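Local coordinates for putative branched-chain amino acid ABC transporter, periplasmic branched-chain amino acid-binding protein (Pseudomonas protegens Pf-5, PDB 4RU0) that probably binds branched-chain amino acids or related small solutes in the periplasm and delivers them to an ABC transporter for uptake, at residues 83-88 and 241-246. Sequence-based numbering, arbitrary orientation.
Sequences TEWTAE and RTWGVS. With P3G (3,6,9,12,15-pentaoxaheptadecane), chain C.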
loop_
_atom_site.group_PDB
_atom_site.type_symbol
_atom_site.label_atom_id
_atom_site.label_comp_id
_atom_site.label_asym_id
_atom_site.label_seq_id
_atom_site.Cartn_x
_atom_site.Cartn_y
_atom_site.Cartn_z
ATOM N N THR A 83 9.640 -7.606 -14.800
ATOM C CA THR A 83 8.311 -8.211 -14.797
ATOM C C THR A 83 7.397 -7.563 -15.836
ATOM O O THR A 83 6.337 -8.100 -16.165
ATOM C CB THR A 83 7.643 -8.102 -13.410
ATOM O OG1 THR A 83 7.219 -6.750 -13.181
ATOM C CG2 THR A 83 8.620 -8.528 -12.317
ATOM N N GLU A 84 7.816 -6.404 -16.338
ATOM C CA GLU A 84 7.058 -5.645 -17.330
ATOM C C GLU A 84 5.611 -5.407 -16.910
ATOM O O GLU A 84 4.729 -5.272 -17.762
ATOM C CB GLU A 84 7.088 -6.357 -18.680
ATOM C CG GLU A 84 8.486 -6.695 -19.154
ATOM C CD GLU A 84 8.542 -7.012 -20.634
ATOM O OE1 GLU A 84 7.619 -6.588 -21.363
ATOM O OE2 GLU A 84 9.505 -7.683 -21.067
ATOM N N TRP A 85 5.379 -5.381 -15.597
ATOM C CA TRP A 85 4.069 -5.076 -15.025
ATOM C C TRP A 85 3.011 -6.148 -15.363
ATOM O O TRP A 85 1.816 -5.945 -15.134
ATOM C CB TRP A 85 3.615 -3.683 -15.497
ATOM C CG TRP A 85 2.493 -3.068 -14.707
ATOM C CD1 TRP A 85 2.584 -2.459 -13.486
ATOM C CD2 TRP A 85 1.116 -2.981 -15.099
ATOM N NE1 TRP A 85 1.344 -2.011 -13.088
ATOM C CE2 TRP A 85 0.427 -2.318 -14.060
ATOM C CE3 TRP A 85 0.399 -3.404 -16.224
ATOM C CZ2 TRP A 85 -0.947 -2.068 -14.115
ATOM C CZ3 TRP A 85 -0.964 -3.156 -16.276
ATOM C CH2 TRP A 85 -1.621 -2.494 -15.228
ATOM N N THR A 86 3.450 -7.293 -15.882
ATOM C CA THR A 86 2.526 -8.370 -16.236
ATOM C C THR A 86 2.610 -9.559 -15.280
ATOM O O THR A 86 3.621 -9.769 -14.604
ATOM C CB THR A 86 2.775 -8.897 -17.665
ATOM O OG1 THR A 86 4.023 -9.597 -17.710
ATOM C CG2 THR A 86 2.790 -7.751 -18.667
ATOM N N ALA A 87 1.539 -10.343 -15.243
ATOM C CA ALA A 87 1.473 -11.519 -14.387
ATOM C C ALA A 87 2.376 -12.628 -14.905
ATOM O O ALA A 87 3.008 -13.337 -14.129
ATOM C CB ALA A 87 0.025 -12.018 -14.281
ATOM N N GLU A 88 2.424 -12.774 -16.226
ATOM C CA GLU A 88 3.188 -13.840 -16.862
ATOM C C GLU A 88 4.664 -13.778 -16.483
ATOM O O GLU A 88 5.260 -14.790 -16.099
ATOM C CB GLU A 88 3.035 -13.769 -18.385
ATOM C CG GLU A 88 3.927 -14.739 -19.147
ATOM C CD GLU A 88 3.645 -16.188 -18.801
ATOM O OE1 GLU A 88 2.456 -16.538 -18.623
ATOM O OE2 GLU A 88 4.611 -16.976 -18.706
ATOM N N ARG A 241 -12.148 6.312 -6.285
ATOM C CA ARG A 241 -11.444 5.049 -6.341
ATOM C C ARG A 241 -11.338 4.651 -7.790
ATOM O O ARG A 241 -11.783 3.631 -8.218
ATOM C CB ARG A 241 -12.178 3.994 -5.533
ATOM C CG ARG A 241 -12.410 4.380 -4.089
ATOM C CD ARG A 241 -12.639 3.183 -3.195
ATOM N NE ARG A 241 -11.415 2.442 -3.099
ATOM C CZ ARG A 241 -11.236 1.211 -3.534
ATOM N NH1 ARG A 241 -10.051 0.664 -3.425
ATOM N NH2 ARG A 241 -12.220 0.539 -4.057
ATOM N N THR A 242 -10.709 5.532 -8.525
ATOM C CA THR A 242 -10.345 5.299 -9.911
ATOM C C THR A 242 -8.891 4.845 -9.972
ATOM O O THR A 242 -8.214 4.759 -8.947
ATOM C CB THR A 242 -10.519 6.576 -10.761
ATOM O OG1 THR A 242 -9.879 7.675 -10.091
ATOM C CG2 THR A 242 -11.989 6.896 -10.947
ATOM N N TRP A 243 -8.415 4.557 -11.173
ATOM C CA TRP A 243 -7.038 4.131 -11.360
ATOM C C TRP A 243 -6.580 4.471 -12.770
ATOM O O TRP A 243 -7.362 4.402 -13.721
ATOM C CB TRP A 243 -6.901 2.632 -11.087
ATOM C CG TRP A 243 -5.617 2.058 -11.570
ATOM C CD1 TRP A 243 -4.396 2.142 -10.962
ATOM C CD2 TRP A 243 -5.419 1.310 -12.773
ATOM N NE1 TRP A 243 -3.449 1.488 -11.717
ATOM C CE2 TRP A 243 -4.053 0.970 -12.835
ATOM C CE3 TRP A 243 -6.265 0.893 -13.804
ATOM C CZ2 TRP A 243 -3.512 0.232 -13.890
ATOM C CZ3 TRP A 243 -5.728 0.160 -14.853
ATOM C CH2 TRP A 243 -4.364 -0.163 -14.888
ATOM N N GLY A 244 -5.317 4.860 -12.900
ATOM C CA GLY A 244 -4.765 5.227 -14.186
ATOM C C GLY A 244 -5.478 6.408 -14.815
ATOM O O GLY A 244 -5.608 7.465 -14.201
ATOM N N VAL A 245 -5.955 6.211 -16.039
ATOM C CA VAL A 245 -6.502 7.286 -16.856
ATOM C C VAL A 245 -7.789 7.881 -16.287
ATOM O O VAL A 245 -8.065 9.067 -16.459
ATOM C CB VAL A 245 -6.781 6.790 -18.282
ATOM C CG1 VAL A 245 -6.869 7.962 -19.237
ATOM C CG2 VAL A 245 -5.693 5.814 -18.724
ATOM N N SER A 246 -8.575 7.059 -15.606
ATOM C CA SER A 246 -9.859 7.513 -15.108
ATOM C C SER A 246 -9.703 8.538 -13.984
ATOM O O SER A 246 -10.637 9.284 -13.696
ATOM C CB SER A 246 -10.695 6.325 -14.635
ATOM O OG SER A 246 -9.984 5.536 -13.701
HETATM O O3 P3G C . 3.519 -0.380 -7.749
HETATM C C7 P3G C . 2.730 -1.224 -6.930
HETATM C C8 P3G C . 1.780 -2.018 -7.807
HETATM O O4 P3G C . 0.644 -2.379 -7.034
HETATM C C9 P3G C . -0.550 -2.308 -7.791
HETATM C C10 P3G C . -1.603 -1.644 -6.934
HETATM O O5 P3G C . -2.878 -2.145 -7.292
HETATM C C11 P3G C . -3.800 -1.100 -7.525
HETATM C C12 P3G C . -5.033 -1.668 -8.200
HETATM O O6 P3G C . -5.326 -0.910 -9.359
HETATM C C13 P3G C . -6.237 -1.570 -10.207
HETATM C C14 P3G C . -5.474 -2.206 -11.341
HETATM O O7 P3G C . -6.305 -3.157 -11.988
#
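Across the interdomain cleft of this leucine-binding-protein relative, Trp85 of one lobe and Trp243 of the other meet through the outer carbons of their six-membered rings, a worked example of two lobes touching through a pair of side chains beside a ligand site. The indoles arrive from opposite directions, CZ2 and CH2 of Trp85 meeting the edge of Trp243 near its plane: Trp85 CZ2 lies 3.5 Å from Trp243 CZ2, and Trp85 CH2 is 3.6 Å from Trp243 CH2. Neither ring covers the other's face; the six-membered rings are nearly parallel, at 4°, with centroids 5.8 Å apart. The contact is apolar, without any hydrogen bond between the segments. It is a slender bridge, burying 76 Å² summed over both sides, and the side chains do all the spanning, since the nearest CA atoms, those of Trp85 and Gly244, remain 13.6 Å apart. CG anti to the backbone N (chi1 -164° in Trp85, 166° in Trp243) is the rotamer with which each indole reaches into the cleft. A face of Trp243 carries the bound polyether, P3G C14 sitting over the ring centre 3.7 Å above its plane, while P3G O6 comes within 3.6 Å of Trp243 CD1. With an alanine in place of Trp243, the polyether would probably lose this flat support and Trp85 its mate across the cleft. Trp85 lies within a type I' beta turn from Thr83 to Thr86, and Trp243 opens a type II' turn ending at Ser246, whose OG donates to Trp243 O at 2.9 Å. Tyr46 stacks on Trp85; Tyr41, Tyr192 and Trp269 complete the polyether pocket with Trp243. A ligand held between two lobes, touched by loops that follow strands, here 76-82 before Trp85 and 237-241 before Trp243, is characteristic of periplasmic binding proteins.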